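Local coordinates for DUF1987 domain-containing protein (Pseudomonas aeruginosa, PDB 6K4F), which probably acts as the phosphorylation-controlled regulatory protein of the SiaABC threonine phosphorylation pathway, which governs biofilm formation in response to carbon availability, at residues Leu26-Ser37 / Leu61-Ser72. Sequence-based numbering, arbitrary orientation.
Sequences LSMQGDSYPENS and LDLRLLYLNTSS
The side chains of Tyr33 and Tyr67 cross at about a right angle: Tyr33 CD1 arrives at the edge of the Tyr67 ring, near its plane, 3.8 Å from Tyr67 CD2. Asp31 OD1 lies in plane at the edge of the Tyr33 ring, while Asp31 OD2 accepts from Tyr67 N through its anti lone pair at 2.6 Å. The Asn69 amide has Pro34 O in its plane, bound by Asn69 ND2 at 3.1 Å. As N-cap of helix 70-88, Asn69 has its amide folded back over the helix start (chi1 68°), where Ser72 N and Ser72 OG grip Asn69 OD1 from opposite faces. Ser32 OG donates to Ser72 OG at 2.6 Å.

Strand 25-29, helix 37-53 and the adjacent parallel strand 59-68 form a beta-alpha-beta crossover, central in a mixed sheet. Past the corner at Gly30, strand 31-32 also runs parallel to 59-68; a beta bulge intervenes, with Leu66 the extra residue, and the bonds continue to Asn69 N–Ser32 O just beyond the strand. On the face bearing Met28, its CG lies 3.7 Å from Leu63 CD2, the two side chains alongside each other, and Met76 of helix 70-88 packs over them. On the other face Arg64 NH1 bridges to Asp62 OD2 at 2.7 Å, Arg96 and His98 engage Asp62 OD1, and Gln29 NE2 bonds Gln18 and a water that donates to Asp62 O.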
loop_
_atom_site.group_PDB
_atom_site.type_symbol
_atom_site.label_atom_id
_atom_site.label_comp_id
_atom_site.label_asym_id
_atom_site.label_seq_id
_atom_site.Cartn_x
_atom_site.Cartn_y
_atom_site.Cartn_z
ATOM N N LEU A 26 0.127 4.018 6.185
ATOM C CA LEU A 26 -0.915 3.247 5.519
ATOM C C LEU A 26 -0.583 1.772 5.698
ATOM O O LEU A 26 0.493 1.313 5.277
ATOM C CB LEU A 26 -1.021 3.632 4.042
ATOM C CG LEU A 26 -2.046 2.840 3.242
ATOM C CD1 LEU A 26 -3.444 3.097 3.828
ATOM C CD2 LEU A 26 -1.988 3.255 1.788
ATOM N N SER A 27 -1.494 1.037 6.326
ATOM C CA SER A 27 -1.307 -0.367 6.670
ATOM C C SER A 27 -2.384 -1.211 6.006
ATOM O O SER A 27 -3.539 -0.784 5.913
ATOM C CB SER A 27 -1.375 -0.574 8.196
ATOM O OG SER A 27 -0.384 0.216 8.855
ATOM N N MET A 28 -2.009 -2.416 5.556
ATOM C CA MET A 28 -2.964 -3.378 5.007
ATOM C C MET A 28 -2.629 -4.796 5.441
ATOM O O MET A 28 -1.465 -5.198 5.411
ATOM C CB MET A 28 -2.985 -3.356 3.483
ATOM C CG MET A 28 -3.051 -2.005 2.896
ATOM S SD MET A 28 -3.206 -2.140 1.109
ATOM C CE MET A 28 -2.792 -0.467 0.656
ATOM N N GLN A 29 -3.662 -5.577 5.763
ATOM C CA GLN A 29 -3.483 -6.956 6.198
ATOM C C GLN A 29 -4.539 -7.833 5.553
ATOM O O GLN A 29 -5.721 -7.479 5.566
ATOM C CB GLN A 29 -3.585 -7.082 7.724
ATOM C CG GLN A 29 -2.759 -6.079 8.500
ATOM C CD GLN A 29 -3.508 -4.789 8.800
ATOM O OE1 GLN A 29 -4.720 -4.789 9.023
ATOM N NE2 GLN A 29 -2.777 -3.685 8.840
ATOM N N GLY A 30 -4.122 -8.980 5.027
ATOM C CA GLY A 30 -5.027 -10.035 4.599
ATOM C C GLY A 30 -4.920 -10.329 3.116
ATOM O O GLY A 30 -3.966 -9.942 2.434
ATOM N N ASP A 31 -5.917 -11.044 2.614
ATOM C CA ASP A 31 -5.997 -11.278 1.182
ATOM C C ASP A 31 -6.820 -10.220 0.498
ATOM O O ASP A 31 -7.620 -9.509 1.108
ATOM C CB ASP A 31 -6.669 -12.569 0.830
ATOM C CG ASP A 31 -5.967 -13.705 1.320
ATOM O OD1 ASP A 31 -6.656 -14.347 2.086
ATOM O OD2 ASP A 31 -4.804 -14.032 0.959
ATOM N N SER A 32 -6.684 -10.192 -0.816
ATOM C CA SER A 32 -7.438 -9.255 -1.632
ATOM C C SER A 32 -7.781 -10.019 -2.909
ATOM O O SER A 32 -6.975 -10.096 -3.838
ATOM C CB SER A 32 -6.610 -8.000 -1.887
ATOM O OG SER A 32 -7.375 -6.978 -2.479
ATOM N N TYR A 33 -8.969 -10.616 -2.940
ATOM C CA TYR A 33 -9.551 -11.100 -4.191
ATOM C C TYR A 33 -10.991 -10.620 -4.314
ATOM O O TYR A 33 -11.922 -11.421 -4.436
ATOM C CB TYR A 33 -9.443 -12.622 -4.305
ATOM C CG TYR A 33 -9.810 -13.440 -3.090
ATOM C CD1 TYR A 33 -8.904 -13.636 -2.059
ATOM C CD2 TYR A 33 -11.050 -14.061 -3.001
ATOM C CE1 TYR A 33 -9.235 -14.408 -0.952
ATOM C CE2 TYR A 33 -11.387 -14.836 -1.908
ATOM C CZ TYR A 33 -10.480 -15.007 -0.888
ATOM O OH TYR A 33 -10.825 -15.776 0.195
ATOM N N PRO A 34 -11.212 -9.303 -4.295
ATOM C CA PRO A 34 -12.567 -8.792 -4.476
ATOM C C PRO A 34 -13.001 -8.921 -5.923
ATOM O O PRO A 34 -12.185 -9.064 -6.835
ATOM C CB PRO A 34 -12.448 -7.325 -4.069
ATOM C CG PRO A 34 -11.088 -6.961 -4.408
ATOM C CD PRO A 34 -10.240 -8.195 -4.200
ATOM N N GLU A 35 -14.319 -8.875 -6.116
ATOM C CA GLU A 35 -14.869 -8.839 -7.466
ATOM C C GLU A 35 -14.593 -7.499 -8.132
ATOM O O GLU A 35 -14.268 -7.442 -9.321
ATOM C CB GLU A 35 -16.371 -9.120 -7.427
ATOM C CG GLU A 35 -17.134 -8.255 -6.432
ATOM C CD GLU A 35 -18.278 -8.995 -5.773
ATOM O OE1 GLU A 35 -18.604 -8.675 -4.610
ATOM O OE2 GLU A 35 -18.854 -9.900 -6.417
ATOM N N ASN A 36 -14.686 -6.414 -7.375
ATOM C CA ASN A 36 -14.481 -5.065 -7.892
ATOM C C ASN A 36 -13.353 -4.428 -7.085
ATOM O O ASN A 36 -13.588 -3.891 -5.997
ATOM C CB ASN A 36 -15.778 -4.260 -7.804
ATOM C CG ASN A 36 -15.726 -2.976 -8.600
ATOM O OD1 ASN A 36 -14.675 -2.343 -8.722
ATOM N ND2 ASN A 36 -16.869 -2.579 -9.151
ATOM N N SER A 37 -12.127 -4.481 -7.612
ATOM C CA SER A 37 -11.001 -3.957 -6.845
ATOM C C SER A 37 -10.947 -2.438 -6.854
ATOM O O SER A 37 -10.497 -1.840 -5.870
ATOM C CB SER A 37 -9.676 -4.525 -7.362
ATOM O OG SER A 37 -9.538 -5.891 -7.008
ATOM N N LEU A 61 4.289 2.832 4.260
ATOM C CA LEU A 61 3.362 1.726 4.019
ATOM C C LEU A 61 3.831 0.496 4.785
ATOM O O LEU A 61 5.005 0.117 4.692
ATOM C CB LEU A 61 3.246 1.400 2.522
ATOM C CG LEU A 61 2.039 2.031 1.823
ATOM C CD1 LEU A 61 2.241 3.521 1.770
ATOM C CD2 LEU A 61 1.880 1.457 0.424
ATOM N N ASP A 62 2.917 -0.134 5.526
ATOM C CA ASP A 62 3.211 -1.387 6.229
ATOM C C ASP A 62 2.230 -2.457 5.764
ATOM O O ASP A 62 1.051 -2.439 6.139
ATOM C CB ASP A 62 3.145 -1.213 7.739
ATOM C CG ASP A 62 3.821 -2.351 8.474
ATOM O OD1 ASP A 62 5.062 -2.314 8.620
ATOM O OD2 ASP A 62 3.114 -3.296 8.884
ATOM N N LEU A 63 2.721 -3.394 4.964
ATOM C CA LEU A 63 1.877 -4.353 4.271
ATOM C C LEU A 63 2.056 -5.758 4.833
ATOM O O LEU A 63 3.184 -6.241 4.999
ATOM C CB LEU A 63 2.167 -4.332 2.776
ATOM C CG LEU A 63 2.014 -2.972 2.088
ATOM C CD1 LEU A 63 2.281 -3.113 0.582
ATOM C CD2 LEU A 63 0.624 -2.371 2.346
ATOM N N ARG A 64 0.934 -6.402 5.131
ATOM C CA ARG A 64 0.862 -7.805 5.513
ATOM C C ARG A 64 -0.151 -8.501 4.634
ATOM O O ARG A 64 -1.093 -9.149 5.103
ATOM C CB ARG A 64 0.507 -7.970 6.986
ATOM C CG ARG A 64 1.506 -7.294 7.909
ATOM C CD ARG A 64 1.115 -7.430 9.364
ATOM N NE ARG A 64 2.302 -7.574 10.202
ATOM C CZ ARG A 64 2.932 -6.561 10.784
ATOM N NH1 ARG A 64 2.486 -5.319 10.624
ATOM N NH2 ARG A 64 4.007 -6.792 11.526
ATOM N N LEU A 65 0.038 -8.341 3.324
ATOM C CA LEU A 65 -0.870 -8.881 2.332
ATOM C C LEU A 65 -0.485 -10.311 2.015
ATOM O O LEU A 65 0.702 -10.647 1.955
ATOM C CB LEU A 65 -0.836 -8.039 1.057
ATOM C CG LEU A 65 -1.310 -6.594 1.238
ATOM C CD1 LEU A 65 -0.989 -5.749 0.028
ATOM C CD2 LEU A 65 -2.803 -6.543 1.538
ATOM N N LEU A 66 -1.499 -11.146 1.809
ATOM C CA LEU A 66 -1.303 -12.530 1.411
ATOM C C LEU A 66 -1.637 -12.656 -0.070
ATOM O O LEU A 66 -0.943 -12.076 -0.906
ATOM C CB LEU A 66 -2.161 -13.456 2.271
ATOM C CG LEU A 66 -2.043 -13.295 3.788
ATOM C CD1 LEU A 66 -3.068 -14.165 4.494
ATOM C CD2 LEU A 66 -0.643 -13.616 4.297
ATOM N N TYR A 67 -2.705 -13.366 -0.410
ATOM C CA TYR A 67 -3.074 -13.510 -1.813
ATOM C C TYR A 67 -3.584 -12.185 -2.381
ATOM O O TYR A 67 -4.337 -11.459 -1.727
ATOM C CB TYR A 67 -4.142 -14.590 -1.972
ATOM C CG TYR A 67 -4.505 -14.853 -3.408
ATOM C CD1 TYR A 67 -3.610 -15.483 -4.261
ATOM C CD2 TYR A 67 -5.733 -14.462 -3.917
ATOM C CE1 TYR A 67 -3.932 -15.722 -5.583
ATOM C CE2 TYR A 67 -6.068 -14.698 -5.241
ATOM C CZ TYR A 67 -5.165 -15.326 -6.067
ATOM O OH TYR A 67 -5.495 -15.560 -7.386
ATOM N N LEU A 68 -3.156 -11.861 -3.603
ATOM C CA LEU A 68 -3.694 -10.719 -4.337
ATOM C C LEU A 68 -4.143 -11.200 -5.706
ATOM O O LEU A 68 -3.355 -11.814 -6.436
ATOM C CB LEU A 68 -2.659 -9.604 -4.503
ATOM C CG LEU A 68 -2.088 -8.800 -3.335
ATOM C CD1 LEU A 68 -1.351 -7.581 -3.870
ATOM C CD2 LEU A 68 -3.201 -8.368 -2.388
ATOM N N ASN A 69 -5.397 -10.922 -6.065
ATOM C CA ASN A 69 -5.812 -11.295 -7.409
ATOM C C ASN A 69 -5.291 -10.263 -8.408
ATOM O O ASN A 69 -4.636 -9.283 -8.052
ATOM C CB ASN A 69 -7.332 -11.482 -7.486
ATOM C CG ASN A 69 -8.111 -10.190 -7.320
ATOM O OD1 ASN A 69 -7.552 -9.141 -7.010
ATOM N ND2 ASN A 69 -9.437 -10.272 -7.502
ATOM N N THR A 70 -5.567 -10.506 -9.690
ATOM C CA THR A 70 -5.015 -9.671 -10.752
ATOM C C THR A 70 -5.378 -8.202 -10.563
ATOM O O THR A 70 -4.514 -7.322 -10.648
ATOM C CB THR A 70 -5.507 -10.198 -12.102
ATOM O OG1 THR A 70 -4.842 -11.438 -12.379
ATOM C CG2 THR A 70 -5.228 -9.192 -13.239
ATOM N N SER A 71 -6.653 -7.912 -10.291
ATOM C CA SER A 71 -7.051 -6.511 -10.214
ATOM C C SER A 71 -6.458 -5.840 -8.975
ATOM O O SER A 71 -6.163 -4.638 -9.008
ATOM C CB SER A 71 -8.581 -6.387 -10.258
ATOM O OG SER A 71 -9.184 -7.012 -9.140
ATOM N N SER A 72 -6.201 -6.618 -7.912
ATOM C CA SER A 72 -5.577 -6.067 -6.710
ATOM C C SER A 72 -4.105 -5.752 -6.952
ATOM O O SER A 72 -3.584 -4.752 -6.454
ATOM C CB SER A 72 -5.715 -7.047 -5.542
ATOM O OG SER A 72 -7.057 -7.110 -5.105
HETATM O O HOH W 1 0.087 -4.098 8.428
#